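Local coordinates for ATP-citrate lyase beta-subunit (Chlorobium limicola, PDB 6HXJ), which probably takes part in the ATP- and coenzyme A-dependent cleavage of citrate to acetyl-CoA and oxaloacetate, as a subunit of ATP-citrate lyase, at residues V107-N112 with R174-F179; E117-K122 with V135-I140. One frame throughout, in Å; residues are numbered along the deposited sequence.

Interaction 1 (V107-N112 with R174-F179)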
ATOM      1  N   VAL A 107     -43.910 -64.925   0.814  1.00100.15           N
ATOM      2  CA  VAL A 107     -43.895 -63.629   0.131  1.00 97.01           C
ATOM      3  C   VAL A 107     -42.445 -63.283  -0.143  1.00 96.04           C
ATOM      4  O   VAL A 107     -41.608 -63.405   0.738  1.00 95.06           O
ATOM      5  CB  VAL A 107     -44.560 -62.435   0.880  1.00100.41           C
ATOM      6  CG1 VAL A 107     -44.357 -61.140   0.104  1.00 99.07           C
ATOM      7  CG2 VAL A 107     -46.033 -62.666   1.178  1.00102.61           C
ATOM      8  N   SER A 108     -42.151 -62.838  -1.348  1.00 89.53           N
ATOM      9  CA  SER A 108     -40.839 -62.356  -1.726  1.00 86.74           C
ATOM     10  C   SER A 108     -40.996 -61.408  -2.873  1.00 89.15           C
ATOM     11  O   SER A 108     -41.818 -61.631  -3.768  1.00 90.17           O
ATOM     12  CB  SER A 108     -39.888 -63.486  -2.104  1.00 91.60           C
ATOM     13  OG  SER A 108     -40.219 -64.066  -3.354  1.00105.67           O
ATOM     14  N   ILE A 109     -40.204 -60.344  -2.842  1.00 83.07           N
ATOM     15  CA  ILE A 109     -40.109 -59.325  -3.886  1.00 80.37           C
ATOM     16  C   ILE A 109     -38.624 -59.233  -4.302  1.00 83.77           C
ATOM     17  O   ILE A 109     -37.774 -58.927  -3.472  1.00 81.12           O
ATOM     18  CB  ILE A 109     -40.806 -57.990  -3.491  1.00 81.19           C
ATOM     19  CG1 ILE A 109     -40.675 -56.946  -4.585  1.00 79.83           C
ATOM     20  CG2 ILE A 109     -40.373 -57.436  -2.135  1.00 80.31           C
ATOM     21  CD1 ILE A 109     -41.911 -56.108  -4.788  1.00 89.94           C
ATOM     22  N   ILE A 110     -38.328 -59.681  -5.526  1.00 81.99           N
ATOM     23  CA  ILE A 110     -36.968 -59.779  -6.057  1.00 82.56           C
ATOM     24  C   ILE A 110     -36.843 -58.857  -7.241  1.00 86.07           C
ATOM     25  O   ILE A 110     -37.616 -58.986  -8.199  1.00 87.04           O
ATOM     26  CB  ILE A 110     -36.570 -61.256  -6.364  1.00 88.49           C
ATOM     27  CG1 ILE A 110     -37.590 -61.907  -7.357  1.00 91.99           C
ATOM     28  CG2 ILE A 110     -36.486 -62.043  -5.055  1.00 89.89           C
ATOM     29  CD1 ILE A 110     -37.705 -63.452  -7.468  1.00101.49           C
ATOM     30  N   GLY A 111     -35.927 -57.889  -7.146  1.00 79.22           N
ATOM     31  CA  GLY A 111     -35.720 -56.897  -8.189  1.00 77.16           C
ATOM     32  C   GLY A 111     -35.149 -57.474  -9.464  1.00 84.35           C
ATOM     33  O   GLY A 111     -34.480 -58.512  -9.432  1.00 87.06           O
ATOM     34  N   ASN A 112     -35.431 -56.816 -10.593  1.00 79.96           N
ATOM     35  CA  ASN A 112     -34.969 -57.203 -11.932  1.00 80.68           C
ATOM     36  C   ASN A 112     -34.796 -55.944 -12.802  1.00 83.40           C
ATOM     37  O   ASN A 112     -35.198 -54.860 -12.372  1.00 81.67           O
ATOM     38  CB  ASN A 112     -35.924 -58.217 -12.592  1.00 81.94           C
ATOM     39  CG  ASN A 112     -37.365 -57.794 -12.634  1.00 91.69           C
ATOM     40  OD1 ASN A 112     -37.712 -56.722 -13.134  1.00 86.23           O
ATOM     41  ND2 ASN A 112     -38.231 -58.629 -12.092  1.00 83.49           N
ATOM     42  N   ARG A 174     -47.531 -52.813   1.208  1.00 97.68           N
ATOM     43  CA  ARG A 174     -46.590 -52.284   2.184  1.00 97.00           C
ATOM     44  C   ARG A 174     -45.203 -52.818   1.860  1.00 96.59           C
ATOM     45  O   ARG A 174     -44.259 -52.050   1.812  1.00 94.53           O
ATOM     46  CB  ARG A 174     -47.005 -52.690   3.601  1.00 99.17           C
ATOM     47  CG  ARG A 174     -48.484 -52.494   3.937  1.00106.69           C
ATOM     48  CD  ARG A 174     -48.791 -51.268   4.769  1.00120.45           C
ATOM     49  NE  ARG A 174     -50.211 -51.240   5.149  1.00135.05           N
ATOM     50  CZ  ARG A 174     -50.688 -51.467   6.375  1.00147.57           C
ATOM     51  NH1 ARG A 174     -49.862 -51.715   7.383  1.00131.68           N
ATOM     52  NH2 ARG A 174     -51.994 -51.424   6.604  1.00135.47           N
ATOM     53  N   LEU A 175     -45.103 -54.119   1.567  1.00 92.27           N
ATOM     54  CA  LEU A 175     -43.853 -54.729   1.173  1.00 90.49           C
ATOM     55  C   LEU A 175     -43.342 -54.033  -0.065  1.00 92.78           C
ATOM     56  O   LEU A 175     -42.172 -53.688  -0.128  1.00 92.10           O
ATOM     57  CB  LEU A 175     -44.087 -56.187   0.857  1.00 91.20           C
ATOM     58  CG  LEU A 175     -42.829 -57.062   0.723  1.00 95.91           C
ATOM     59  CD1 LEU A 175     -42.141 -57.254   2.073  1.00 97.19           C
ATOM     60  CD2 LEU A 175     -43.182 -58.426   0.137  1.00100.07           C
ATOM     61  N   ILE A 176     -44.230 -53.786  -1.031  1.00 88.39           N
ATOM     62  CA  ILE A 176     -43.910 -53.111  -2.280  1.00 86.06           C
ATOM     63  C   ILE A 176     -43.436 -51.701  -2.016  1.00 91.63           C
ATOM     64  O   ILE A 176     -42.499 -51.254  -2.677  1.00 91.35           O
ATOM     65  CB  ILE A 176     -45.111 -53.165  -3.238  1.00 89.32           C
ATOM     66  CG1 ILE A 176     -45.230 -54.574  -3.856  1.00 88.28           C
ATOM     67  CG2 ILE A 176     -44.992 -52.111  -4.345  1.00 89.23           C
ATOM     68  CD1 ILE A 176     -46.570 -54.925  -4.433  1.00 86.80           C
ATOM     69  N   LEU A 177     -44.067 -51.004  -1.052  1.00 89.97           N
ATOM     70  CA  LEU A 177     -43.696 -49.643  -0.664  1.00 90.67           C
ATOM     71  C   LEU A 177     -42.317 -49.685  -0.012  1.00 93.46           C
ATOM     72  O   LEU A 177     -41.468 -48.861  -0.334  1.00 93.70           O
ATOM     73  CB  LEU A 177     -44.735 -49.026   0.299  1.00 93.40           C
ATOM     74  CG  LEU A 177     -45.855 -48.321  -0.375  1.00 99.88           C
ATOM     75  CD1 LEU A 177     -46.907 -47.870   0.628  1.00102.35           C
ATOM     76  CD2 LEU A 177     -45.325 -47.204  -1.239  1.00104.65           C
ATOM     77  N   CYS A 178     -42.092 -50.681   0.866  1.00 88.07           N
ATOM     78  CA  CYS A 178     -40.854 -50.896   1.580  1.00 87.56           C
ATOM     79  C   CYS A 178     -39.763 -51.143   0.582  1.00 89.50           C
ATOM     80  O   CYS A 178     -38.710 -50.546   0.716  1.00 91.08           O
ATOM     81  CB  CYS A 178     -40.977 -52.049   2.579  1.00 89.60           C
ATOM     82  SG  CYS A 178     -39.454 -52.440   3.502  1.00 93.70           S
ATOM     83  N   PHE A 179     -40.013 -51.948  -0.449  1.00 83.46           N
ATOM     84  CA  PHE A 179     -39.021 -52.271  -1.467  1.00 80.77           C
ATOM     85  C   PHE A 179     -38.667 -51.037  -2.264  1.00 87.58           C
ATOM     86  O   PHE A 179     -37.481 -50.712  -2.410  1.00 86.05           O
ATOM     87  CB  PHE A 179     -39.530 -53.396  -2.378  1.00 81.03           C
ATOM     88  CG  PHE A 179     -38.519 -53.909  -3.374  1.00 79.76           C
ATOM     89  CD1 PHE A 179     -38.300 -53.245  -4.574  1.00 81.86           C
ATOM     90  CD2 PHE A 179     -37.842 -55.095  -3.149  1.00 80.72           C
ATOM     91  CE1 PHE A 179     -37.391 -53.741  -5.513  1.00 81.75           C
ATOM     92  CE2 PHE A 179     -36.954 -55.604  -4.098  1.00 82.76           C
ATOM     93  CZ  PHE A 179     -36.724 -54.917  -5.271  1.00 80.28           C
TER
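Ile109, on strand 104-112, packs against Leu175, Ile176 and Phe179 of helix 163-181 in an apolar helix-on-sheet contact within the ATP-grasp region. The helix packs on one face of the antiparallel sheet, its segment axis 30° from that of the strand and 9.5 Å away at the closest. No hydrogen bond joins the segments, so the contact rests on van der Waals packing, of side chains and of the Phe179 ring on the strand's main chain.

Ile109 carries most of it by sending its branches to different partners. With CG1 anti to the backbone N (chi1 179°), the longer branch passes over one face of the Phe179 ring, CG1 lying 4.0 Å from the ring centroid in an off-centre CH-pi contact. That branch continues to CD1, which meets CG1 of Ile176 at 3.8 Å, the two side chains crossing at about a right angle. The shorter branch, CG2, fits between Leu175 and Phe179, 3.7 Å from Leu175 CD2 and 3.6 Å from Phe179 CD2. Leu175 runs alongside Ile109, antiparallel to it, and also reaches Ile187 and Ile189 of strand 184-195, while Ile140 of strand 136-141 touches both Ile109 and Ile176.

Phe179 has its CG anti to the backbone N (chi1 -174°), a setting that carries the ring from the helix to the strand backbone beyond Ile109. An alanine at Phe179 would be likely to leave Ile109 CG1 without its aromatic face and open a gap beside Gly111. The far end of the ring settles on the main chain, where CE2 lies 3.5 Å from Ile109 O and CZ approaches Gly111 N obliquely at 3.6 Å.

Interaction 2 (E117-K122 with V135-I140)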
ATOM      1  N   GLU A 117     -40.350 -58.415  -9.043  1.00 86.33           N
ATOM      2  CA  GLU A 117     -41.295 -59.506  -9.193  1.00 88.47           C
ATOM      3  C   GLU A 117     -41.766 -59.918  -7.806  1.00 92.58           C
ATOM      4  O   GLU A 117     -40.934 -60.129  -6.916  1.00 92.29           O
ATOM      5  CB  GLU A 117     -40.630 -60.685  -9.887  1.00 92.02           C
ATOM      6  CG  GLU A 117     -41.607 -61.675 -10.487  1.00117.10           C
ATOM      7  CD  GLU A 117     -40.964 -62.823 -11.244  1.00160.45           C
ATOM      8  OE1 GLU A 117     -39.992 -63.422 -10.724  1.00162.30           O
ATOM      9  OE2 GLU A 117     -41.437 -63.119 -12.366  1.00162.81           O
ATOM     10  N   LEU A 118     -43.087 -59.993  -7.616  1.00 89.04           N
ATOM     11  CA  LEU A 118     -43.665 -60.388  -6.353  1.00 89.87           C
ATOM     12  C   LEU A 118     -44.140 -61.813  -6.476  1.00 98.14           C
ATOM     13  O   LEU A 118     -44.986 -62.102  -7.313  1.00 99.51           O
ATOM     14  CB  LEU A 118     -44.797 -59.437  -5.969  1.00 89.37           C
ATOM     15  CG  LEU A 118     -45.532 -59.689  -4.650  1.00 95.71           C
ATOM     16  CD1 LEU A 118     -44.640 -59.512  -3.428  1.00 94.65           C
ATOM     17  CD2 LEU A 118     -46.720 -58.803  -4.540  1.00 99.69           C
ATOM     18  N   LEU A 119     -43.545 -62.711  -5.694  1.00 97.08           N
ATOM     19  CA  LEU A 119     -43.906 -64.125  -5.693  1.00100.74           C
ATOM     20  C   LEU A 119     -44.719 -64.364  -4.432  1.00107.98           C
ATOM     21  O   LEU A 119     -44.328 -63.917  -3.348  1.00106.25           O
ATOM     22  CB  LEU A 119     -42.651 -65.030  -5.749  1.00101.44           C
ATOM     23  CG  LEU A 119     -42.078 -65.327  -7.147  1.00106.28           C
ATOM     24  CD1 LEU A 119     -41.401 -64.132  -7.734  1.00103.80           C
ATOM     25  CD2 LEU A 119     -41.074 -66.443  -7.096  1.00109.80           C
ATOM     26  N   ILE A 120     -45.883 -65.009  -4.582  1.00108.64           N
ATOM     27  CA  ILE A 120     -46.767 -65.300  -3.460  1.00110.97           C
ATOM     28  C   ILE A 120     -47.159 -66.785  -3.414  1.00117.28           C
ATOM     29  O   ILE A 120     -47.433 -67.393  -4.440  1.00117.56           O
ATOM     30  CB  ILE A 120     -47.997 -64.336  -3.437  1.00114.86           C
ATOM     31  CG1 ILE A 120     -48.711 -64.369  -2.072  1.00117.33           C
ATOM     32  CG2 ILE A 120     -48.981 -64.560  -4.617  1.00116.96           C
ATOM     33  CD1 ILE A 120     -49.646 -63.273  -1.880  1.00128.27           C
ATOM     34  N   SER A 121     -47.198 -67.357  -2.219  1.00116.31           N
ATOM     35  CA  SER A 121     -47.635 -68.744  -2.055  1.00119.85           C
ATOM     36  C   SER A 121     -48.446 -68.914  -0.791  1.00126.23           C
ATOM     37  O   SER A 121     -48.183 -68.258   0.215  1.00124.13           O
ATOM     38  CB  SER A 121     -46.450 -69.703  -2.044  1.00124.04           C
ATOM     39  OG  SER A 121     -46.899 -71.032  -2.243  1.00136.98           O
ATOM     40  N   LYS A 122     -49.429 -69.805  -0.841  1.00127.82           N
ATOM     41  CA  LYS A 122     -50.264 -70.140   0.316  1.00130.26           C
ATOM     42  C   LYS A 122     -49.556 -71.215   1.149  1.00136.60           C
ATOM     43  O   LYS A 122     -49.856 -71.369   2.330  1.00136.89           O
ATOM     44  CB  LYS A 122     -51.637 -70.631  -0.154  1.00135.48           C
ATOM     45  CG  LYS A 122     -52.791 -70.158   0.714  1.00146.28           C
ATOM     46  CD  LYS A 122     -54.141 -70.592   0.148  1.00155.77           C
ATOM     47  CE  LYS A 122     -55.251 -70.399   1.152  1.00161.66           C
ATOM     48  NZ  LYS A 122     -56.457 -71.189   0.796  1.00169.83           N
ATOM     49  N   VAL A 135     -46.842 -71.215  -6.326  1.00134.47           N
ATOM     50  CA  VAL A 135     -46.318 -69.855  -6.432  1.00128.79           C
ATOM     51  C   VAL A 135     -46.888 -69.101  -7.640  1.00129.23           C
ATOM     52  O   VAL A 135     -46.753 -69.525  -8.793  1.00130.66           O
ATOM     53  CB  VAL A 135     -44.769 -69.804  -6.390  1.00129.42           C
ATOM     54  CG1 VAL A 135     -44.244 -68.399  -6.647  1.00125.52           C
ATOM     55  CG2 VAL A 135     -44.230 -70.329  -5.067  1.00129.35           C
ATOM     56  N   ARG A 136     -47.556 -67.987  -7.327  1.00120.84           N
ATOM     57  CA  ARG A 136     -48.118 -67.049  -8.286  1.00118.73           C
ATOM     58  C   ARG A 136     -47.250 -65.806  -8.242  1.00115.11           C
ATOM     59  O   ARG A 136     -46.956 -65.263  -7.171  1.00111.38           O
ATOM     60  CB  ARG A 136     -49.608 -66.750  -7.998  1.00121.05           C
ATOM     61  CG  ARG A 136     -50.508 -67.995  -7.998  1.00130.57           C
ATOM     62  CD  ARG A 136     -50.455 -68.749  -9.314  1.00135.68           C
ATOM     63  NE  ARG A 136     -51.122 -70.046  -9.234  1.00140.82           N
ATOM     64  CZ  ARG A 136     -50.929 -71.035 -10.101  1.00145.09           C
ATOM     65  NH1 ARG A 136     -51.578 -72.185  -9.959  1.00112.70           N
ATOM     66  NH2 ARG A 136     -50.077 -70.888 -11.110  1.00135.30           N
ATOM     67  N   ARG A 137     -46.756 -65.425  -9.401  1.00110.14           N
ATOM     68  CA  ARG A 137     -45.852 -64.309  -9.508  1.00106.70           C
ATOM     69  C   ARG A 137     -46.369 -63.242 -10.434  1.00109.14           C
ATOM     70  O   ARG A 137     -46.915 -63.547 -11.493  1.00110.77           O
ATOM     71  CB  ARG A 137     -44.435 -64.768  -9.911  1.00106.89           C
ATOM     72  CG  ARG A 137     -44.360 -65.756 -11.070  1.00123.88           C
ATOM     73  CD  ARG A 137     -42.933 -65.960 -11.537  1.00146.76           C
ATOM     74  NE  ARG A 137     -42.192 -66.902 -10.693  1.00165.45           N
ATOM     75  CZ  ARG A 137     -40.985 -67.389 -10.985  1.00181.52           C
ATOM     76  NH1 ARG A 137     -40.365 -67.028 -12.105  1.00167.07           N
ATOM     77  NH2 ARG A 137     -40.391 -68.244 -10.161  1.00168.42           N
ATOM     78  N   ILE A 138     -46.207 -61.980 -10.027  1.00102.02           N
ATOM     79  CA  ILE A 138     -46.529 -60.837 -10.882  1.00101.03           C
ATOM     80  C   ILE A 138     -45.299 -59.960 -11.032  1.00 98.73           C
ATOM     81  O   ILE A 138     -44.503 -59.872 -10.109  1.00 96.84           O
ATOM     82  CB  ILE A 138     -47.800 -60.014 -10.548  1.00105.56           C
ATOM     83  CG1 ILE A 138     -47.686 -59.285  -9.201  1.00104.00           C
ATOM     84  CG2 ILE A 138     -49.051 -60.834 -10.655  1.00110.03           C
ATOM     85  CD1 ILE A 138     -47.765 -57.797  -9.334  1.00110.50           C
ATOM     86  N   GLN A 139     -45.152 -59.302 -12.181  1.00 92.81           N
ATOM     87  CA  GLN A 139     -44.041 -58.405 -12.433  1.00 88.89           C
ATOM     88  C   GLN A 139     -44.489 -56.965 -12.206  1.00 93.05           C
ATOM     89  O   GLN A 139     -45.430 -56.495 -12.848  1.00 94.46           O
ATOM     90  CB  GLN A 139     -43.494 -58.619 -13.845  1.00 90.20           C
ATOM     91  CG  GLN A 139     -42.594 -57.499 -14.382  1.00 83.19           C
ATOM     92  CD  GLN A 139     -41.261 -57.462 -13.737  1.00 94.10           C
ATOM     93  OE1 GLN A 139     -40.731 -58.476 -13.302  1.00 93.36           O
ATOM     94  NE2 GLN A 139     -40.681 -56.288 -13.672  1.00 98.28           N
ATOM     95  N   ILE A 140     -43.844 -56.292 -11.247  1.00 88.16           N
ATOM     96  CA  ILE A 140     -44.110 -54.898 -10.924  1.00 87.71           C
ATOM     97  C   ILE A 140     -43.173 -54.067 -11.762  1.00 91.97           C
ATOM     98  O   ILE A 140     -41.967 -54.077 -11.526  1.00 90.71           O
ATOM     99  CB  ILE A 140     -43.986 -54.603  -9.405  1.00 89.18           C
ATOM    100  CG1 ILE A 140     -45.042 -55.389  -8.619  1.00 91.11           C
ATOM    101  CG2 ILE A 140     -44.111 -53.098  -9.120  1.00 89.26           C
ATOM    102  CD1 ILE A 140     -44.538 -55.980  -7.466  1.00 99.88           C
TER
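Glu117 and Arg137 meet on one face of a two-strand antiparallel ladder, where their side chains lean across a diagonal. Glu117 has CG anti to the backbone N (chi1 -161°) and extends along the neighbouring strand, bringing OE2 to 3.3 Å from the aliphatic CD of Arg137. Arg137 starts with CG wedged between its backbone N and carbonyl carbon (chi1 47°) and bends at chi3, which brings the guanidinium beside Leu119. Glu117 OE1 sits over a face of that group, 3.9 Å from NH1, with the two planes 57° apart. This long salt bridge is electrostatic, since no N-H points at the oxygen.

Leu119 lies alongside Arg137, pointing the same way: its CG packs on the arginine CB, and CD2 approaches NH2 at 3.6 Å. The same methyl touches Val135 CG1, whose sister CG2 rests against CB of Ser121; the Ser121 hydroxyl itself is hydrogen-bonded to Ser134. Trp132 adds cover to both Leu119 and Arg137.

On the other face, Leu118 CB meets Ile140 CD1 at 3.8 Å, and Ile120 CG2 reaches Arg136 CB. Leu118 and Ile120 also pack on helices 148-158 and 163-181, whereas Arg136 turns its guanidinium outward, away from strand 115-121.

Reciprocal N-H to O bonds tie Leu118 to Ile138 and Ile120 to Arg136, for example Ile120 N to Arg136 O at 2.8 Å. Hydrogen-bonded pairs thus take turns with the non-hydrogen-bonded pairs Glu117-Gln139 and Leu119-Arg137, the regular register of an antiparallel ladder, here pairing the outermost strand of the ATP-grasp region's sheet with its neighbour.

How the interactions relate
Both contacts belong to one antiparallel sheet, in which strands 104-112 and 115-121 are neighbours, and their centres are about 10 Å apart. Interaction 1 is the more interior: it joins the sheet to helix 163-181 mainly through hydrocarbon and aromatic surfaces, without a hydrogen bond. Interaction 2 holds strand to strand by backbone hydrogen bonds at the sheet's edge, with a charged pair, Glu117 and Arg137, beside Leu119 on one face, and Leu118 and Ile120 packed against the helices on the other. The two meet directly: Ser108 O accepts a probable hydrogen bond from Leu119 N, and Asn112 ND2 probably bonds Gln139 OE1. Along the chain, interaction 2 is nested within the loop that interaction 1 closes.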